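Putative acyl-[acyl-carrier-protein]--UDP-N-acetylglucosamine O-acyltransferase (Bacteroides fragilis, PDB 4R36) probably transfers an acyl chain from acyl carrier protein to UDP-N-acetylglucosamine, as a trimeric acyltransferase built on a left-handed parallel beta helix. Local coordinates at residues Asn150-Asp161 / Ser167-Val178. Numbering follows the deposited sequence.
Sequences NSTKMAGEIIID and SANVLMHQFCRV
Met172 and Arg177 reach the neighbouring coil through the same first torsion: CG lies opposite the backbone N (chi1 172° and -178°) and the rest of each chain runs out extended. Inside the coil, Met172 and Ile160 run alongside in opposite senses, with Met172 SD 3.3 Å from Ile160 CD1, while Met172 CE meets Ile158 CB at 3.6 Å. On the outer surface, Arg177 passes Ile159 and grips the Asp161 carboxylate side-on. Arg177 NE meets the syn lone pair of Asp161 OD1 at 2.9 Å; Arg177 NH2 reaches Asp161 OD2 at 2.8 Å, somewhat out of the carboxylate plane. Tyr261 OH also hydrogen-bonds Asp161 OD2. Thr152 OG1 stitches the backbone, donating to Ser167 O at 2.7 Å and accepting from Val170 N at 3.0 Å. Parallel bridges Lys153–Leu171 and Ile159–Arg177 continue two faces of the left-handed beta helix, joined by stacked type II turns. In the second turn, a water bridges Gly156 N and OE1 of Gln174, which binds UDP-N-acetylglucosamine, though none is bound here. Lys153 NZ donates to Ser151 OG at 3.1 Å and forms a salt bridge with Glu132 of the second subunit. The chemistry thus divides: apolar side chains pack the interior, where backbone groups satisfy the Thr152 hydroxyl, while charge pairing ties coils outside and subunits together.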
ATOM      1  N   ASN A 150       0.155  -8.587   1.689  1.00 12.87           N
ATOM      2  CA  ASN A 150       0.231  -7.245   2.168  1.00 14.89           C
ATOM      3  C   ASN A 150      -0.340  -6.220   1.193  1.00 16.36           C
ATOM      4  O   ASN A 150       0.114  -6.157   0.009  1.00 14.50           O
ATOM      5  CB  ASN A 150       1.657  -6.869   2.482  1.00 16.84           C
ATOM      6  CG  ASN A 150       2.338  -7.879   3.438  1.00 19.75           C
ATOM      7  OD1 ASN A 150       1.865  -8.103   4.505  1.00 23.16           O
ATOM      8  ND2 ASN A 150       3.530  -8.383   3.071  1.00 22.99           N
ATOM      9  N   SER A 151      -1.333  -5.448   1.710  1.00 14.17           N
ATOM     10  CA  SER A 151      -1.873  -4.277   1.064  1.00 14.75           C
ATOM     11  C   SER A 151      -2.521  -4.622  -0.277  1.00 14.76           C
ATOM     12  O   SER A 151      -2.706  -3.751  -1.118  1.00 16.03           O
ATOM     13  CB  SER A 151      -0.806  -3.137   0.975  1.00 15.16           C
ATOM     14  OG  SER A 151      -1.466  -1.913   0.867  1.00 20.97           O
ATOM     15  N   THR A 152      -2.950  -5.865  -0.458  1.00 13.19           N
ATOM     16  CA  THR A 152      -3.772  -6.151  -1.634  1.00 14.00           C
ATOM     17  C   THR A 152      -5.129  -5.496  -1.499  1.00 14.67           C
ATOM     18  O   THR A 152      -5.679  -5.440  -0.393  1.00 13.85           O
ATOM     19  CB  THR A 152      -3.799  -7.646  -1.891  1.00 15.05           C
ATOM     20  OG1 THR A 152      -2.566  -7.964  -2.531  1.00 13.63           O
ATOM     21  CG2 THR A 152      -4.968  -8.078  -2.739  1.00 15.00           C
ATOM     22  N   LYS A 153      -5.639  -4.975  -2.610  1.00 14.29           N
ATOM     23  CA  LYS A 153      -6.908  -4.224  -2.653  1.00 15.28           C
ATOM     24  C   LYS A 153      -7.958  -4.981  -3.472  1.00 17.60           C
ATOM     25  O   LYS A 153      -7.770  -5.304  -4.712  1.00 17.68           O
ATOM     26  CB  LYS A 153      -6.707  -2.808  -3.204  1.00 16.37           C
ATOM     27  CG  LYS A 153      -5.426  -2.103  -2.702  1.00 16.65           C
ATOM     28  CD  LYS A 153      -5.605  -1.860  -1.205  1.00 16.69           C
ATOM     29  CE  LYS A 153      -4.457  -0.997  -0.647  1.00 16.50           C
ATOM     30  NZ  LYS A 153      -4.427  -1.007   0.816  1.00 15.70           N
ATOM     31  N   MET A 154      -9.007  -5.398  -2.779  1.00 16.07           N
ATOM     32  CA  MET A 154     -10.144  -6.056  -3.418  1.00 17.14           C
ATOM     33  C   MET A 154     -11.302  -5.098  -3.527  1.00 18.16           C
ATOM     34  O   MET A 154     -11.831  -4.628  -2.504  1.00 16.99           O
ATOM     35  CB  MET A 154     -10.495  -7.297  -2.634  1.00 18.80           C
ATOM     36  CG  MET A 154      -9.436  -8.418  -2.929  1.00 22.63           C
ATOM     37  SD  MET A 154      -9.502  -9.636  -1.676  1.00 26.58           S
ATOM     38  CE  MET A 154      -8.662  -8.763  -0.317  1.00 24.64           C
ATOM     39  N   ALA A 155     -11.634  -4.733  -4.762  1.00 16.98           N
ATOM     40  CA  ALA A 155     -12.605  -3.703  -5.043  1.00 16.61           C
ATOM     41  C   ALA A 155     -14.050  -4.258  -4.843  1.00 16.05           C
ATOM     42  O   ALA A 155     -14.277  -5.392  -4.391  1.00 16.11           O
ATOM     43  CB  ALA A 155     -12.392  -3.147  -6.455  1.00 18.76           C
ATOM     44  N   GLY A 156     -15.026  -3.397  -5.118  1.00 16.56           N
ATOM     45  CA  GLY A 156     -16.412  -3.704  -4.856  1.00 18.58           C
ATOM     46  C   GLY A 156     -16.894  -4.976  -5.529  1.00 17.11           C
ATOM     47  O   GLY A 156     -16.560  -5.206  -6.698  1.00 17.45           O
ATOM     48  N   GLU A 157     -17.641  -5.776  -4.783  1.00 16.65           N
ATOM     49  CA  GLU A 157     -18.375  -6.905  -5.325  1.00 18.08           C
ATOM     50  C   GLU A 157     -17.500  -7.945  -6.034  1.00 18.84           C
ATOM     51  O   GLU A 157     -17.965  -8.651  -6.924  1.00 17.53           O
ATOM     52  CB  GLU A 157     -19.507  -6.423  -6.301  1.00 20.43           C
ATOM     53  CG  GLU A 157     -20.549  -5.533  -5.639  1.00 23.29           C
ATOM     54  CD  GLU A 157     -21.611  -4.938  -6.540  1.00 28.18           C
ATOM     55  OE1 GLU A 157     -22.522  -5.697  -6.941  1.00 25.89           O
ATOM     56  OE2 GLU A 157     -21.554  -3.695  -6.785  1.00 28.68           O
ATOM     57  N   ILE A 158     -16.269  -8.101  -5.602  1.00 16.82           N
ATOM     58  CA  ILE A 158     -15.432  -9.172  -6.084  1.00 16.34           C
ATOM     59  C   ILE A 158     -15.778 -10.484  -5.393  1.00 16.40           C
ATOM     60  O   ILE A 158     -16.538 -10.529  -4.404  1.00 15.51           O
ATOM     61  CB  ILE A 158     -13.925  -8.872  -5.892  1.00 18.07           C
ATOM     62  CG1 ILE A 158     -13.529  -8.710  -4.427  1.00 16.60           C
ATOM     63  CG2 ILE A 158     -13.547  -7.645  -6.710  1.00 18.67           C
ATOM     64  CD1 ILE A 158     -13.200  -9.963  -3.613  1.00 18.14           C
ATOM     65  N   ILE A 159     -15.293 -11.569  -5.979  1.00 15.04           N
ATOM     66  CA  ILE A 159     -15.438 -12.874  -5.443  1.00 14.20           C
ATOM     67  C   ILE A 159     -14.108 -13.611  -5.470  1.00 14.92           C
ATOM     68  O   ILE A 159     -13.443 -13.709  -6.507  1.00 14.72           O
ATOM     69  CB  ILE A 159     -16.491 -13.708  -6.188  1.00 16.26           C
ATOM     70  CG1 ILE A 159     -17.873 -13.034  -6.078  1.00 17.37           C
ATOM     71  CG2 ILE A 159     -16.523 -15.189  -5.680  1.00 17.16           C
ATOM     72  CD1 ILE A 159     -18.886 -13.743  -7.000  1.00 19.12           C
ATOM     73  N   ILE A 160     -13.728 -14.183  -4.332  1.00 15.51           N
ATOM     74  CA  ILE A 160     -12.539 -15.021  -4.258  1.00 16.13           C
ATOM     75  C   ILE A 160     -13.026 -16.407  -3.788  1.00 15.90           C
ATOM     76  O   ILE A 160     -13.650 -16.540  -2.726  1.00 18.43           O
ATOM     77  CB  ILE A 160     -11.458 -14.536  -3.281  1.00 16.02           C
ATOM     78  CG1 ILE A 160     -11.092 -13.062  -3.349  1.00 18.40           C
ATOM     79  CG2 ILE A 160     -10.232 -15.484  -3.238  1.00 15.79           C
ATOM     80  CD1 ILE A 160     -10.482 -12.568  -4.552  1.00 20.55           C
ATOM     81  N   ASP A 161     -12.728 -17.404  -4.606  1.00 16.47           N
ATOM     82  CA  ASP A 161     -13.091 -18.805  -4.314  1.00 16.50           C
ATOM     83  C   ASP A 161     -12.113 -19.395  -3.280  1.00 17.87           C
ATOM     84  O   ASP A 161     -11.069 -18.829  -2.998  1.00 20.67           O
ATOM     85  CB  ASP A 161     -13.094 -19.671  -5.573  1.00 15.43           C
ATOM     86  CG  ASP A 161     -14.178 -19.314  -6.572  1.00 16.64           C
ATOM     87  OD1 ASP A 161     -14.901 -18.280  -6.466  1.00 16.75           O
ATOM     88  OD2 ASP A 161     -14.291 -20.053  -7.606  1.00 17.48           O
ATOM     89  N   SER A 167      -0.563 -12.608  -3.721  1.00 16.47           N
ATOM     90  CA  SER A 167       0.583 -11.967  -3.113  1.00 16.88           C
ATOM     91  C   SER A 167       0.266 -10.502  -2.800  1.00 15.77           C
ATOM     92  O   SER A 167      -0.886 -10.097  -2.741  1.00 16.01           O
ATOM     93  CB  SER A 167       1.884 -12.048  -3.940  1.00 21.17           C
ATOM     94  OG  SER A 167       2.067 -13.309  -4.494  1.00 24.30           O
ATOM     95  N   ALA A 168       1.307  -9.763  -2.508  1.00 15.32           N
ATOM     96  CA  ALA A 168       1.212  -8.412  -2.040  1.00 15.14           C
ATOM     97  C   ALA A 168       0.983  -7.435  -3.142  1.00 15.68           C
ATOM     98  O   ALA A 168       1.387  -7.659  -4.319  1.00 15.86           O
ATOM     99  CB  ALA A 168       2.506  -8.054  -1.311  1.00 16.57           C
ATOM    100  N   ASN A 169       0.374  -6.316  -2.771  1.00 15.54           N
ATOM    101  CA  ASN A 169       0.107  -5.213  -3.690  1.00 15.88           C
ATOM    102  C   ASN A 169      -0.605  -5.582  -4.966  1.00 17.40           C
ATOM    103  O   ASN A 169      -0.379  -4.976  -5.999  1.00 18.84           O
ATOM    104  CB  ASN A 169       1.422  -4.495  -4.045  1.00 18.63           C
ATOM    105  CG  ASN A 169       1.841  -3.521  -2.944  1.00 26.13           C
ATOM    106  OD1 ASN A 169       1.193  -3.449  -1.917  1.00 28.04           O
ATOM    107  ND2 ASN A 169       2.906  -2.820  -3.147  1.00 28.09           N
ATOM    108  N   VAL A 170      -1.517  -6.524  -4.886  1.00 16.22           N
ATOM    109  CA  VAL A 170      -2.330  -6.912  -6.029  1.00 15.85           C
ATOM    110  C   VAL A 170      -3.566  -6.023  -6.123  1.00 15.01           C
ATOM    111  O   VAL A 170      -4.187  -5.637  -5.044  1.00 14.94           O
ATOM    112  CB  VAL A 170      -2.715  -8.405  -5.976  1.00 15.25           C
ATOM    113  CG1 VAL A 170      -3.823  -8.743  -6.964  1.00 16.23           C
ATOM    114  CG2 VAL A 170      -1.466  -9.251  -6.265  1.00 16.04           C
ATOM    115  N   LEU A 171      -3.931  -5.664  -7.335  1.00 14.21           N
ATOM    116  CA  LEU A 171      -5.157  -4.822  -7.562  1.00 15.10           C
ATOM    117  C   LEU A 171      -6.138  -5.604  -8.356  1.00 18.61           C
ATOM    118  O   LEU A 171      -5.850  -6.047  -9.488  1.00 16.51           O
ATOM    119  CB  LEU A 171      -4.848  -3.538  -8.316  1.00 16.77           C
ATOM    120  CG  LEU A 171      -3.855  -2.601  -7.635  1.00 19.46           C
ATOM    121  CD1 LEU A 171      -3.582  -1.383  -8.520  1.00 21.63           C
ATOM    122  CD2 LEU A 171      -4.513  -2.185  -6.286  1.00 21.52           C
ATOM    123  N   MET A 172      -7.278  -5.849  -7.707  1.00 19.10           N
ATOM    124  CA  MET A 172      -8.348  -6.692  -8.216  1.00 23.61           C
ATOM    125  C   MET A 172      -9.486  -5.739  -8.480  1.00 25.39           C
ATOM    126  O   MET A 172     -10.044  -5.166  -7.537  1.00 23.42           O
ATOM    127  CB  MET A 172      -8.760  -7.700  -7.128  1.00 24.70           C
ATOM    128  CG  MET A 172      -9.967  -8.458  -7.517  1.00 25.98           C
ATOM    129  SD  MET A 172     -10.207  -9.970  -6.620  1.00 26.11           S
ATOM    130  CE  MET A 172     -11.432 -10.757  -7.665  1.00 29.62           C
ATOM    131  N   HIS A 173      -9.772  -5.527  -9.742  1.00 22.08           N
ATOM    132  CA  HIS A 173     -10.818  -4.665 -10.157  1.00 22.58           C
ATOM    133  C   HIS A 173     -12.249  -5.103  -9.736  1.00 18.75           C
ATOM    134  O   HIS A 173     -12.532  -6.293  -9.602  1.00 17.63           O
ATOM    135  CB  HIS A 173     -10.768  -4.648 -11.662  1.00 24.58           C
ATOM    136  CG  HIS A 173     -11.403  -3.462 -12.269  1.00 27.31           C
ATOM    137  ND1 HIS A 173     -12.673  -3.474 -12.787  1.00 32.64           N
ATOM    138  CD2 HIS A 173     -10.913  -2.216 -12.489  1.00 33.77           C
ATOM    139  CE1 HIS A 173     -12.971  -2.280 -13.270  1.00 28.47           C
ATOM    140  NE2 HIS A 173     -11.918  -1.503 -13.104  1.00 36.07           N
ATOM    141  N   GLN A 174     -13.174  -4.143  -9.636  1.00 19.54           N
ATOM    142  CA  GLN A 174     -14.574  -4.466  -9.220  1.00 18.33           C
ATOM    143  C   GLN A 174     -15.202  -5.531 -10.057  1.00 17.68           C
ATOM    144  O   GLN A 174     -14.956  -5.636 -11.275  1.00 19.25           O
ATOM    145  CB  GLN A 174     -15.511  -3.205  -9.153  1.00 20.87           C
ATOM    146  CG  GLN A 174     -15.461  -2.378 -10.392  1.00 26.48           C
ATOM    147  CD  GLN A 174     -16.391  -1.189 -10.307  1.00 34.94           C
ATOM    148  OE1 GLN A 174     -16.913  -0.871  -9.237  1.00 36.64           O
ATOM    149  NE2 GLN A 174     -16.619  -0.541 -11.453  1.00 35.87           N
ATOM    150  N   PHE A 175     -16.008  -6.352  -9.409  1.00 16.21           N
ATOM    151  CA  PHE A 175     -16.793  -7.389 -10.054  1.00 17.97           C
ATOM    152  C   PHE A 175     -15.948  -8.578 -10.588  1.00 16.76           C
ATOM    153  O   PHE A 175     -16.482  -9.429 -11.328  1.00 21.28           O
ATOM    154  CB  PHE A 175     -17.669  -6.860 -11.237  1.00 20.14           C
ATOM    155  CG  PHE A 175     -18.529  -5.679 -10.908  1.00 24.48           C
ATOM    156  CD1 PHE A 175     -19.618  -5.822 -10.057  1.00 29.41           C
ATOM    157  CD2 PHE A 175     -18.267  -4.439 -11.455  1.00 27.03           C
ATOM    158  CE1 PHE A 175     -20.449  -4.726  -9.739  1.00 31.13           C
ATOM    159  CE2 PHE A 175     -19.068  -3.320 -11.116  1.00 32.37           C
ATOM    160  CZ  PHE A 175     -20.167  -3.475 -10.271  1.00 29.82           C
ATOM    161  N   CYS A 176     -14.658  -8.601 -10.341  1.00 14.86           N
ATOM    162  CA  CYS A 176     -13.854  -9.757 -10.790  1.00 14.09           C
ATOM    163  C   CYS A 176     -13.966 -10.948  -9.868  1.00 14.39           C
ATOM    164  O   CYS A 176     -14.352 -10.828  -8.690  1.00 15.41           O
ATOM    165  CB  CYS A 176     -12.389  -9.354 -10.948  1.00 15.28           C
ATOM    166  SG  CYS A 176     -12.274  -8.236 -12.393  1.00 21.04           S
ATOM    167  N   ARG A 177     -13.609 -12.112 -10.392  1.00 14.04           N
ATOM    168  CA  ARG A 177     -13.621 -13.333  -9.647  1.00 14.78           C
ATOM    169  C   ARG A 177     -12.311 -14.088  -9.839  1.00 15.60           C
ATOM    170  O   ARG A 177     -11.756 -14.142 -10.954  1.00 16.30           O
ATOM    171  CB  ARG A 177     -14.804 -14.233 -10.125  1.00 15.12           C
ATOM    172  CG  ARG A 177     -14.855 -15.500  -9.330  1.00 16.54           C
ATOM    173  CD  ARG A 177     -16.140 -16.268  -9.610  1.00 19.93           C
ATOM    174  NE  ARG A 177     -16.186 -17.565  -8.972  1.00 18.90           N
ATOM    175  CZ  ARG A 177     -16.986 -18.546  -9.331  1.00 22.02           C
ATOM    176  NH1 ARG A 177     -17.908 -18.367 -10.327  1.00 22.21           N
ATOM    177  NH2 ARG A 177     -16.865 -19.711  -8.687  1.00 21.06           N
ATOM    178  N   VAL A 178     -11.791 -14.625  -8.727  1.00 15.39           N
ATOM    179  CA  VAL A 178     -10.602 -15.460  -8.676  1.00 15.99           C
ATOM    180  C   VAL A 178     -10.986 -16.887  -8.260  1.00 16.90           C
ATOM    181  O   VAL A 178     -11.599 -17.132  -7.198  1.00 16.13           O
ATOM    182  CB  VAL A 178      -9.565 -14.899  -7.659  1.00 16.70           C
ATOM    183  CG1 VAL A 178      -8.362 -15.800  -7.488  1.00 17.17           C
ATOM    184  CG2 VAL A 178      -9.137 -13.490  -8.066  1.00 17.65           C
TER
HETATM  185  O   HOH W   1      -8.505  -2.999  -6.557  1.00 22.38           O
HETATM  186  O   HOH W   2     -15.269  -0.853  -6.479  1.00 22.97           O
HETATM  187  O   HOH W   3     -18.794  -2.457  -7.098  1.00 43.63           O